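Local coordinates for protein L-serine ammonia-lyase (Rhizomucor miehei CAU432, PDB 5C3U) that belongs to the pyridoxal-phosphate dependent enzyme family and holds pyridoxal-5'-phosphate in covalent linkage to a lysine side chain, at residues Ser50-Ile56 / Asn80-Val85. Residues are numbered along the deposited sequence; the frame is centred on the assembly and turned at random.
Sequences SVKMRGI and NTVLAV. With PLP (pyridoxal-5'-phosphate), chain B.
Part of the pyridoxal-5'-phosphate site lies where the N-terminal part of helix 52-67 meets the first turns of helix 79-92, and Lys52 and Asn80 are the residues that touch both each other and the ligand; the backbone N atoms of Gly180, Gly181 and Gly182 also bind PLP. Lys52 NZ lies 1.6 Å from PLP C4A, a covalent link. Its chain, bent at chi2 (-66°) and again at chi4, passes Asn80 at about a right angle, with CG 3.7 Å from Asn80 CB. Farther along, Lys52 CE comes to 3.3 Å from Thr81 OG1, a hydroxyl hydrogen-bonded to Ser77 O.

Two donors converge on PLP O3: Asn80 ND2 at 3.1 Å and, through a bent and weak bond (N-H...O 119°), Lys52 NZ. The Asn80 amide is held from outside as well, ND2 by Glu279 and OD1 by the backbone N of Ser315, which should fix its rotation beside PLP O3. Ser50 caps the helix entry, its OG accepting from Lys52 N at 3.1 Å; one water lies 2.7 Å from both Ser50 OG and Asn80 O, donating to the latter, so a bridge joins the segments, which share no direct hydrogen bond.

Beyond the polar end the interface becomes apolar. Ala84 CB sits 3.8 Å from Ile56 CG2 and faces the sulfur of Met53, while Ile56 CG2 also meets Val85 CG2 at 3.6 Å. Ile56 CD1 reaches instead to the methyl of Thr81. The short helical segments cross at -66°. A lysine bonded to PLP, with an asparagine from a neighbouring helix on O3, is characteristic of the fold type II PLP enzymes.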
loop_
_atom_site.group_PDB
_atom_site.type_symbol
_atom_site.label_atom_id
_atom_site.label_comp_id
_atom_site.label_asym_id
_atom_site.label_seq_id
_atom_site.Cartn_x
_atom_site.Cartn_y
_atom_site.Cartn_z
ATOM N N SER A 50 7.513 3.862 1.714
ATOM C CA SER A 50 6.344 2.964 1.643
ATOM C C SER A 50 6.613 1.652 0.949
ATOM O O SER A 50 7.656 1.472 0.304
ATOM C CB SER A 50 5.176 3.684 0.968
ATOM O OG SER A 50 5.250 3.534 -0.442
ATOM N N VAL A 51 5.637 0.743 1.056
ATOM C CA VAL A 51 5.644 -0.563 0.383
ATOM C C VAL A 51 5.788 -0.456 -1.158
ATOM O O VAL A 51 6.242 -1.407 -1.787
ATOM C CB VAL A 51 4.364 -1.387 0.751
ATOM C CG1 VAL A 51 3.102 -0.797 0.101
ATOM C CG2 VAL A 51 4.533 -2.864 0.418
ATOM N N LYS A 52 5.424 0.695 -1.740
ATOM C CA LYS A 52 5.544 0.896 -3.188
ATOM C C LYS A 52 6.932 0.602 -3.694
ATOM O O LYS A 52 7.100 0.168 -4.841
ATOM C CB LYS A 52 5.107 2.305 -3.645
ATOM C CG LYS A 52 3.620 2.597 -3.446
ATOM C CD LYS A 52 2.823 1.666 -4.368
ATOM C CE LYS A 52 1.406 2.158 -4.560
ATOM N NZ LYS A 52 0.772 2.414 -3.239
ATOM N N MET A 53 7.943 0.828 -2.852
ATOM C CA MET A 53 9.310 0.500 -3.239
ATOM C C MET A 53 9.464 -0.953 -3.750
ATOM O O MET A 53 10.262 -1.206 -4.663
ATOM C CB MET A 53 10.248 0.790 -2.069
ATOM C CG MET A 53 11.629 1.309 -2.414
ATOM S SD MET A 53 11.703 2.654 -3.619
ATOM C CE MET A 53 12.273 1.538 -4.824
ATOM N N ARG A 54 8.687 -1.902 -3.214
ATOM C CA ARG A 54 8.778 -3.300 -3.683
ATOM C C ARG A 54 8.220 -3.432 -5.100
ATOM O O ARG A 54 8.946 -3.826 -6.031
ATOM C CB ARG A 54 8.031 -4.274 -2.751
ATOM C CG ARG A 54 8.606 -4.341 -1.342
ATOM C CD ARG A 54 7.854 -5.352 -0.495
ATOM N NE ARG A 54 8.353 -5.338 0.875
ATOM C CZ ARG A 54 9.325 -6.121 1.333
ATOM N NH1 ARG A 54 9.690 -6.002 2.604
ATOM N NH2 ARG A 54 9.920 -7.023 0.541
ATOM N N GLY A 55 6.922 -3.148 -5.254
ATOM C CA GLY A 55 6.255 -3.291 -6.552
ATOM C C GLY A 55 6.823 -2.363 -7.600
ATOM O O GLY A 55 7.164 -2.791 -8.722
ATOM N N ILE A 56 6.915 -1.072 -7.243
ATOM C CA ILE A 56 7.340 -0.043 -8.199
ATOM C C ILE A 56 8.819 -0.207 -8.529
ATOM O O ILE A 56 9.212 -0.069 -9.694
ATOM C CB ILE A 56 6.984 1.384 -7.722
ATOM C CG1 ILE A 56 5.478 1.484 -7.438
ATOM C CG2 ILE A 56 7.471 2.447 -8.712
ATOM C CD1 ILE A 56 4.595 1.138 -8.623
ATOM N N ASN A 80 2.530 7.827 -2.998
ATOM C CA ASN A 80 3.653 6.932 -2.741
ATOM C C ASN A 80 4.227 6.340 -4.002
ATOM O O ASN A 80 5.416 6.005 -4.038
ATOM C CB ASN A 80 3.274 5.902 -1.709
ATOM C CG ASN A 80 2.829 6.573 -0.426
ATOM O OD1 ASN A 80 3.572 7.417 0.115
ATOM N ND2 ASN A 80 1.620 6.271 0.035
ATOM N N THR A 81 3.389 6.221 -5.030
ATOM C CA THR A 81 3.883 5.766 -6.327
ATOM C C THR A 81 4.858 6.786 -6.907
ATOM O O THR A 81 5.961 6.411 -7.318
ATOM C CB THR A 81 2.736 5.496 -7.297
ATOM O OG1 THR A 81 1.771 4.703 -6.600
ATOM C CG2 THR A 81 3.248 4.719 -8.535
ATOM N N VAL A 82 4.487 8.069 -6.896
ATOM C CA VAL A 82 5.361 9.066 -7.514
ATOM C C VAL A 82 6.654 9.157 -6.738
ATOM O O VAL A 82 7.707 9.301 -7.339
ATOM C CB VAL A 82 4.722 10.465 -7.766
ATOM C CG1 VAL A 82 3.519 10.316 -8.707
ATOM C CG2 VAL A 82 4.340 11.203 -6.471
ATOM N N LEU A 83 6.589 9.010 -5.416
ATOM C CA LEU A 83 7.838 9.065 -4.621
ATOM C C LEU A 83 8.782 7.892 -4.956
ATOM O O LEU A 83 10.012 8.063 -5.012
ATOM C CB LEU A 83 7.522 9.119 -3.124
ATOM C CG LEU A 83 6.952 10.474 -2.696
ATOM C CD1 LEU A 83 6.263 10.346 -1.338
ATOM C CD2 LEU A 83 8.094 11.484 -2.612
ATOM N N ALA A 84 8.207 6.700 -5.143
ATOM C CA ALA A 84 8.965 5.505 -5.466
ATOM C C ALA A 84 9.575 5.647 -6.852
ATOM O O ALA A 84 10.752 5.326 -7.044
ATOM C CB ALA A 84 8.081 4.253 -5.404
ATOM N N VAL A 85 8.795 6.157 -7.798
ATOM C CA VAL A 85 9.296 6.354 -9.172
ATOM C C VAL A 85 10.462 7.365 -9.141
ATOM O O VAL A 85 11.510 7.135 -9.766
ATOM C CB VAL A 85 8.180 6.810 -10.115
ATOM C CG1 VAL A 85 8.733 7.232 -11.482
ATOM C CG2 VAL A 85 7.182 5.663 -10.300
HETATM N N1 PLP B . -0.934 1.594 1.622
HETATM C C2 PLP B . -0.059 2.487 1.127
HETATM C C2A PLP B . 0.603 3.525 1.999
HETATM C C3 PLP B . 0.249 2.458 -0.305
HETATM O O3 PLP B . 1.140 3.352 -0.838
HETATM C C4 PLP B . -0.412 1.412 -1.114
HETATM C C4A PLP B . -0.113 1.315 -2.552
HETATM C C5 PLP B . -1.364 0.477 -0.462
HETATM C C6 PLP B . -1.566 0.630 0.914
HETATM C C5A PLP B . -2.094 -0.622 -1.236
HETATM O O4P PLP B . -2.136 -0.258 -2.610
HETATM P P PLP B . -2.629 -1.154 -3.867
HETATM O O1P PLP B . -1.473 -1.961 -4.344
HETATM O O2P PLP B . -3.856 -1.981 -3.440
HETATM O O3P PLP B . -3.015 -0.045 -4.782
HETATM O O HOH W 1 6.717 5.384 -1.713
#